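Local structure of putative alpha KG dependent 2,4-D dioxygenase (Burkholderia xenovorans, 5J92) at residues A[121-127]-A[218-222]; A[148-154]-A[268-274]. The protein probably acts as an iron(II)- and 2-oxoglutarate-dependent dioxygenase of the TfdA family. One frame throughout, in Å; residues are numbered along the deposited sequence.

Interaction 1: A[121-127]-A[218-222]; sequences WHSDASY and YLSSH. With FE2 (Fe (II) ion), chain E.
Trp121 O takes the backbone N-H of Ser221 at 2.9 Å where loops 121-127 and 218-222 run past each other, with His122 and Ser220 4.1 Å apart between CA atoms. A second bond joins backbone to side chain: Ser123 N donates to Ser220 OG at 3.0 Å, nearly straight at 171°. Ser126 and His222 share a third, with Ser126 OG 2.8 Å from His222 ND1 at the ring edge. Chi1 of Ser126 (72°) sets OG between its own N and carbonyl carbon, directed at that nitrogen. Tyr127 turns its ring edge to one face of the same imidazole, planes at 80°, with CD2 3.6 Å from His222 NE2. Water 1 bridges Tyr218 OH, Ser123 OG and Asp124 O; Ser123 OG also hydrogen-bonds to Asn266 O. Asp124 is the second residue of the type II turn from Ser123 to Ser126. Its OD1 and His122 NE2 each bind the iron at 2.5 Å, and with His271 they form the two-histidine, one-carboxylate facial triad. His122 ND1 hydrogen-bonds to Arg120 O, which probably helps fix the ring's rotation. The contact thus joins a largely buried polar network to the backbone between two iron ligands, where Ser220 holds the amide of Ser123.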
loop_
_atom_site.group_PDB
_atom_site.type_symbol
_atom_site.label_atom_id
_atom_site.label_comp_id
_atom_site.label_asym_id
_atom_site.label_seq_id
_atom_site.Cartn_x
_atom_site.Cartn_y
_atom_site.Cartn_z
ATOM N N TRP A 121 4.867 3.783 6.155
ATOM C CA TRP A 121 5.362 5.098 5.741
ATOM C C TRP A 121 4.753 6.209 6.589
ATOM O O TRP A 121 3.528 6.308 6.717
ATOM C CB TRP A 121 5.020 5.369 4.276
ATOM C CG TRP A 121 5.758 4.557 3.262
ATOM C CD1 TRP A 121 5.265 3.506 2.541
ATOM C CD2 TRP A 121 7.111 4.757 2.817
ATOM N NE1 TRP A 121 6.241 3.034 1.676
ATOM C CE2 TRP A 121 7.376 3.788 1.837
ATOM C CE3 TRP A 121 8.122 5.668 3.162
ATOM C CZ2 TRP A 121 8.612 3.696 1.189
ATOM C CZ3 TRP A 121 9.358 5.578 2.510
ATOM C CH2 TRP A 121 9.581 4.600 1.539
ATOM N N HIS A 122 5.602 7.067 7.155
ATOM C CA HIS A 122 5.085 8.146 7.991
ATOM C C HIS A 122 6.082 9.305 8.010
ATOM O O HIS A 122 7.225 9.177 7.572
ATOM C CB HIS A 122 4.796 7.625 9.404
ATOM C CG HIS A 122 6.016 7.134 10.106
ATOM N ND1 HIS A 122 6.656 5.965 9.746
ATOM C CD2 HIS A 122 6.739 7.666 11.121
ATOM C CE1 HIS A 122 7.717 5.791 10.514
ATOM N NE2 HIS A 122 7.789 6.806 11.358
ATOM N N SER A 123 5.618 10.453 8.497
ATOM C CA SER A 123 6.454 11.616 8.784
ATOM C C SER A 123 6.383 11.887 10.285
ATOM O O SER A 123 5.286 11.933 10.851
ATOM C CB SER A 123 5.992 12.845 7.994
ATOM O OG SER A 123 6.852 13.960 8.223
ATOM N N ASP A 124 7.547 12.030 10.926
ATOM C CA ASP A 124 7.624 12.022 12.391
ATOM C C ASP A 124 6.754 13.092 13.036
ATOM O O ASP A 124 6.853 14.276 12.703
ATOM C CB ASP A 124 9.068 12.196 12.849
ATOM C CG ASP A 124 9.865 10.924 12.680
ATOM O OD1 ASP A 124 9.208 9.925 12.321
ATOM O OD2 ASP A 124 11.104 10.922 12.901
ATOM N N ALA A 125 5.939 12.665 14.007
ATOM C CA ALA A 125 5.114 13.548 14.834
ATOM C C ALA A 125 4.168 14.425 14.013
ATOM O O ALA A 125 3.720 15.486 14.492
ATOM C CB ALA A 125 5.976 14.418 15.761
ATOM N N SER A 126 3.816 13.993 12.800
ATOM C CA SER A 126 2.795 14.704 12.038
ATOM C C SER A 126 1.451 14.673 12.752
ATOM O O SER A 126 0.555 15.450 12.406
ATOM C CB SER A 126 2.664 14.112 10.627
ATOM O OG SER A 126 2.042 12.833 10.626
ATOM N N TYR A 127 1.286 13.769 13.726
ATOM C CA TYR A 127 0.083 13.700 14.543
ATOM C C TYR A 127 0.042 14.765 15.634
ATOM O O TYR A 127 -0.919 14.790 16.406
ATOM C CB TYR A 127 -0.055 12.311 15.178
ATOM C CG TYR A 127 1.135 11.875 16.005
ATOM C CD1 TYR A 127 1.239 12.221 17.348
ATOM C CD2 TYR A 127 2.140 11.088 15.453
ATOM C CE1 TYR A 127 2.323 11.825 18.108
ATOM C CE2 TYR A 127 3.232 10.686 16.207
ATOM C CZ TYR A 127 3.308 11.050 17.536
ATOM O OH TYR A 127 4.378 10.643 18.300
ATOM N N TYR A 218 2.119 16.479 2.258
ATOM C CA TYR A 218 2.244 16.108 3.666
ATOM C C TYR A 218 1.554 14.763 3.903
ATOM O O TYR A 218 0.569 14.649 4.633
ATOM C CB TYR A 218 1.658 17.190 4.568
ATOM C CG TYR A 218 2.193 17.156 5.977
ATOM C CD1 TYR A 218 3.002 16.114 6.408
ATOM C CD2 TYR A 218 1.912 18.181 6.874
ATOM C CE1 TYR A 218 3.521 16.087 7.687
ATOM C CE2 TYR A 218 2.426 18.165 8.161
ATOM C CZ TYR A 218 3.230 17.119 8.561
ATOM O OH TYR A 218 3.749 17.087 9.842
ATOM N N LEU A 219 2.141 13.716 3.333
ATOM C CA LEU A 219 1.601 12.380 3.520
ATOM C C LEU A 219 2.169 11.760 4.792
ATOM O O LEU A 219 3.276 12.088 5.222
ATOM C CB LEU A 219 1.920 11.487 2.317
ATOM C CG LEU A 219 1.405 12.007 0.960
ATOM C CD1 LEU A 219 1.681 10.989 -0.143
ATOM C CD2 LEU A 219 -0.078 12.341 1.033
ATOM N N SER A 220 1.387 10.872 5.401
ATOM C CA SER A 220 1.840 10.152 6.579
ATOM C C SER A 220 0.797 9.107 6.910
ATOM O O SER A 220 -0.400 9.334 6.713
ATOM C CB SER A 220 2.040 11.098 7.782
ATOM O OG SER A 220 2.603 10.411 8.876
ATOM N N SER A 221 1.250 7.976 7.455
ATOM C CA SER A 221 0.284 7.010 7.964
ATOM C C SER A 221 -0.631 7.636 9.012
ATOM O O SER A 221 -1.706 7.093 9.283
ATOM C CB SER A 221 1.003 5.808 8.570
ATOM O OG SER A 221 1.708 6.211 9.734
ATOM N N HIS A 222 -0.206 8.744 9.636
ATOM C CA HIS A 222 -1.016 9.414 10.644
ATOM C C HIS A 222 -2.204 10.151 10.049
ATOM O O HIS A 222 -3.162 10.419 10.775
ATOM C CB HIS A 222 -0.151 10.390 11.450
ATOM C CG HIS A 222 1.099 9.770 11.996
ATOM N ND1 HIS A 222 2.349 10.312 11.800
ATOM C CD2 HIS A 222 1.287 8.652 12.739
ATOM C CE1 HIS A 222 3.256 9.558 12.396
ATOM N NE2 HIS A 222 2.639 8.540 12.969
HETATM FE FE FE2 E . 9.835 7.559 12.500
HETATM O O HOH W 1 6.037 15.503 10.206
#

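Interaction 2: A[148-154]-A[268-274]; sequences QTQFADM and ALMHRGR. With FE2 (Fe (II) ion), chain E.
Two antiparallel strands, 149-153 and 269-273, pair in the double-stranded beta-helix (jelly-roll) core expected of this cupin-clan family, and the second strand supplies the iron ligand His271. Gln150 with Arg272 and Ala152 with Met270 are the hydrogen-bonded pairs. In the first, Gln150 N reaches Arg272 O at 2.9 Å, almost straight at 175°. Beyond the strand ends, Arg274 N donates to Gln148 O and Met154 N to Ala268 O.

Phe151, His271 and Leu269 share one face of the sheet. Phe151 CD1 rests 3.6 Å from His271 CB, and Trp264 meets both rings. A chi1 of 69° turns the His271 ring off the strand toward the metal, where NE2 binds the iron at 2.4 Å. His122 and Asp124 are the other protein ligands.

The other face carries Ala152, Met270, Gln150 and Arg272. Here Met154 CE meets Met270 CE at 3.9 Å. At the far end, Asp153 OD1 caps the helix that follows by bonding to Ala156 N, and OD2 forms a salt bridge with Arg155. Gln150 and Arg272 run side by side and point the same way. Arg274 crosses the Gln150 amide, with CD 3.7 Å from Gln150 CD. Both arginines also form salt bridges to the second subunit, Arg272 to its Glu243 and Arg274 to its Glu240, so this end of the ladder reaches the dimer interface. Gln150 OE1 accepts two bonds from one guanidinium, from Arg272 NH2 at 2.8 Å and Arg272 NE at 2.9 Å, both from the same face of the amide.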
loop_
_atom_site.group_PDB
_atom_site.type_symbol
_atom_site.label_atom_id
_atom_site.label_comp_id
_atom_site.label_asym_id
_atom_site.label_seq_id
_atom_site.Cartn_x
_atom_site.Cartn_y
_atom_site.Cartn_z
ATOM N N GLN A 148 16.916 -1.848 6.402
ATOM C CA GLN A 148 17.095 -0.563 5.752
ATOM C C GLN A 148 16.112 0.453 6.313
ATOM O O GLN A 148 15.056 0.111 6.842
ATOM C CB GLN A 148 16.877 -0.688 4.236
ATOM C CG GLN A 148 17.834 -1.671 3.534
ATOM C CD GLN A 148 17.327 -3.110 3.566
ATOM O OE1 GLN A 148 16.357 -3.428 4.264
ATOM N NE2 GLN A 148 18.015 -3.997 2.846
ATOM N N THR A 149 16.482 1.711 6.223
ATOM C CA THR A 149 15.527 2.798 6.369
ATOM C C THR A 149 15.299 3.368 4.975
ATOM O O THR A 149 16.259 3.617 4.243
ATOM C CB THR A 149 16.018 3.890 7.325
ATOM O OG1 THR A 149 16.406 3.308 8.566
ATOM C CG2 THR A 149 14.891 4.892 7.611
ATOM N N GLN A 150 14.037 3.508 4.589
ATOM C CA GLN A 150 13.676 3.985 3.269
ATOM C C GLN A 150 13.044 5.365 3.377
ATOM O O GLN A 150 12.363 5.677 4.361
ATOM C CB GLN A 150 12.716 3.011 2.571
ATOM C CG GLN A 150 13.282 1.610 2.425
ATOM C CD GLN A 150 12.447 0.707 1.522
ATOM O OE1 GLN A 150 11.219 0.838 1.431
ATOM N NE2 GLN A 150 13.122 -0.223 0.843
ATOM N N PHE A 151 13.288 6.195 2.359
ATOM C CA PHE A 151 12.862 7.587 2.363
ATOM C C PHE A 151 12.157 7.884 1.055
ATOM O O PHE A 151 12.690 7.592 -0.020
ATOM C CB PHE A 151 14.052 8.541 2.563
ATOM C CG PHE A 151 14.781 8.324 3.855
ATOM C CD1 PHE A 151 14.353 8.959 5.012
ATOM C CD2 PHE A 151 15.877 7.461 3.920
ATOM C CE1 PHE A 151 15.012 8.760 6.222
ATOM C CE2 PHE A 151 16.544 7.251 5.121
ATOM C CZ PHE A 151 16.107 7.905 6.278
ATOM N N ALA A 152 10.969 8.473 1.146
ATOM C CA ALA A 152 10.166 8.807 -0.020
ATOM C C ALA A 152 10.081 10.318 -0.161
ATOM O O ALA A 152 9.686 11.017 0.783
ATOM C CB ALA A 152 8.775 8.181 0.079
ATOM N N ASP A 153 10.454 10.817 -1.336
ATOM C CA ASP A 153 10.548 12.261 -1.576
ATOM C C ASP A 153 9.164 12.832 -1.888
ATOM O O ASP A 153 8.626 12.609 -2.978
ATOM C CB ASP A 153 11.525 12.527 -2.717
ATOM C CG ASP A 153 11.849 14.020 -2.889
ATOM O OD1 ASP A 153 11.057 14.882 -2.425
ATOM O OD2 ASP A 153 12.906 14.312 -3.504
ATOM N N MET A 154 8.581 13.564 -0.932
ATOM C CA MET A 154 7.265 14.170 -1.130
ATOM C C MET A 154 7.294 15.387 -2.057
ATOM O O MET A 154 6.229 15.806 -2.541
ATOM C CB MET A 154 6.660 14.583 0.218
ATOM C CG MET A 154 6.402 13.421 1.181
ATOM S SD MET A 154 5.276 12.190 0.499
ATOM C CE MET A 154 6.414 10.956 -0.055
ATOM N N ALA A 268 9.888 17.238 4.215
ATOM C CA ALA A 268 9.926 16.904 2.799
ATOM C C ALA A 268 9.804 15.411 2.528
ATOM O O ALA A 268 9.922 14.997 1.373
ATOM C CB ALA A 268 11.231 17.414 2.165
ATOM N N LEU A 269 9.590 14.588 3.550
ATOM C CA LEU A 269 9.741 13.155 3.372
ATOM C C LEU A 269 8.675 12.383 4.121
ATOM O O LEU A 269 8.015 12.892 5.029
ATOM C CB LEU A 269 11.102 12.656 3.882
ATOM C CG LEU A 269 12.343 13.233 3.223
ATOM C CD1 LEU A 269 13.512 13.056 4.137
ATOM C CD2 LEU A 269 12.555 12.488 1.894
ATOM N N MET A 270 8.548 11.128 3.715
ATOM C CA MET A 270 8.069 10.048 4.548
ATOM C C MET A 270 9.229 9.074 4.667
ATOM O O MET A 270 10.152 9.072 3.835
ATOM C CB MET A 270 6.838 9.354 3.947
ATOM C CG MET A 270 5.512 10.078 4.202
ATOM S SD MET A 270 4.082 9.048 3.853
ATOM C CE MET A 270 4.428 8.517 2.189
ATOM N N HIS A 271 9.204 8.270 5.717
ATOM C CA HIS A 271 10.224 7.240 5.850
ATOM C C HIS A 271 9.597 6.026 6.516
ATOM O O HIS A 271 8.511 6.098 7.096
ATOM C CB HIS A 271 11.420 7.728 6.661
ATOM C CG HIS A 271 11.099 7.928 8.104
ATOM N ND1 HIS A 271 10.428 9.039 8.570
ATOM C CD2 HIS A 271 11.315 7.137 9.180
ATOM C CE1 HIS A 271 10.253 8.926 9.873
ATOM N NE2 HIS A 271 10.790 7.786 10.267
ATOM N N ARG A 272 10.307 4.907 6.446
ATOM C CA ARG A 272 9.845 3.701 7.111
ATOM C C ARG A 272 11.045 2.807 7.343
ATOM O O ARG A 272 12.022 2.868 6.595
ATOM C CB ARG A 272 8.784 2.956 6.287
ATOM C CG ARG A 272 9.342 2.294 5.020
ATOM C CD ARG A 272 8.278 1.527 4.226
ATOM N NE ARG A 272 8.877 0.866 3.059
ATOM C CZ ARG A 272 8.277 -0.078 2.340
ATOM N NH1 ARG A 272 7.060 -0.462 2.665
ATOM N NH2 ARG A 272 8.901 -0.652 1.305
ATOM N N GLY A 273 10.952 1.974 8.379
ATOM C CA GLY A 273 11.942 0.943 8.612
ATOM C C GLY A 273 11.529 -0.361 7.956
ATOM O O GLY A 273 10.351 -0.621 7.741
ATOM N N ARG A 274 12.518 -1.151 7.589
ATOM C CA ARG A 274 12.302 -2.452 6.984
ATOM C C ARG A 274 12.686 -3.547 7.961
ATOM O O ARG A 274 13.632 -3.371 8.734
ATOM C CB ARG A 274 13.126 -2.605 5.694
ATOM C CG ARG A 274 12.794 -1.554 4.616
ATOM C CD ARG A 274 11.408 -1.793 4.016
ATOM N NE ARG A 274 11.361 -3.087 3.350
ATOM C CZ ARG A 274 10.336 -3.925 3.409
ATOM N NH1 ARG A 274 9.268 -3.612 4.129
ATOM N NH2 ARG A 274 10.391 -5.089 2.775
HETATM FE FE FE2 E . 9.835 7.559 12.500
HETATM O O HOH W 2 14.127 -4.645 2.967
#

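The two interactions have centres about 11 Å apart and meet at the iron. Their segments alternate along the chain, in the order 121-127, 148-154, 218-222, 268-274. Interaction 1 lies between loops, one before strand 132-139 and the other between strands 215-217 and 223-226. Interaction 2 lies in the three-stranded antiparallel sheet, with 149-153 in the middle and 269-273 as an outer strand of that sheet. The backbones join where His271 N lies 2.9 Å from His122 O, a probable hydrogen bond. Trp121 packs on Arg272 and Leu219 on Met270. Interaction 1 thus brings two iron ligands and interaction 2 the third, so the metal site joins loop and sheet.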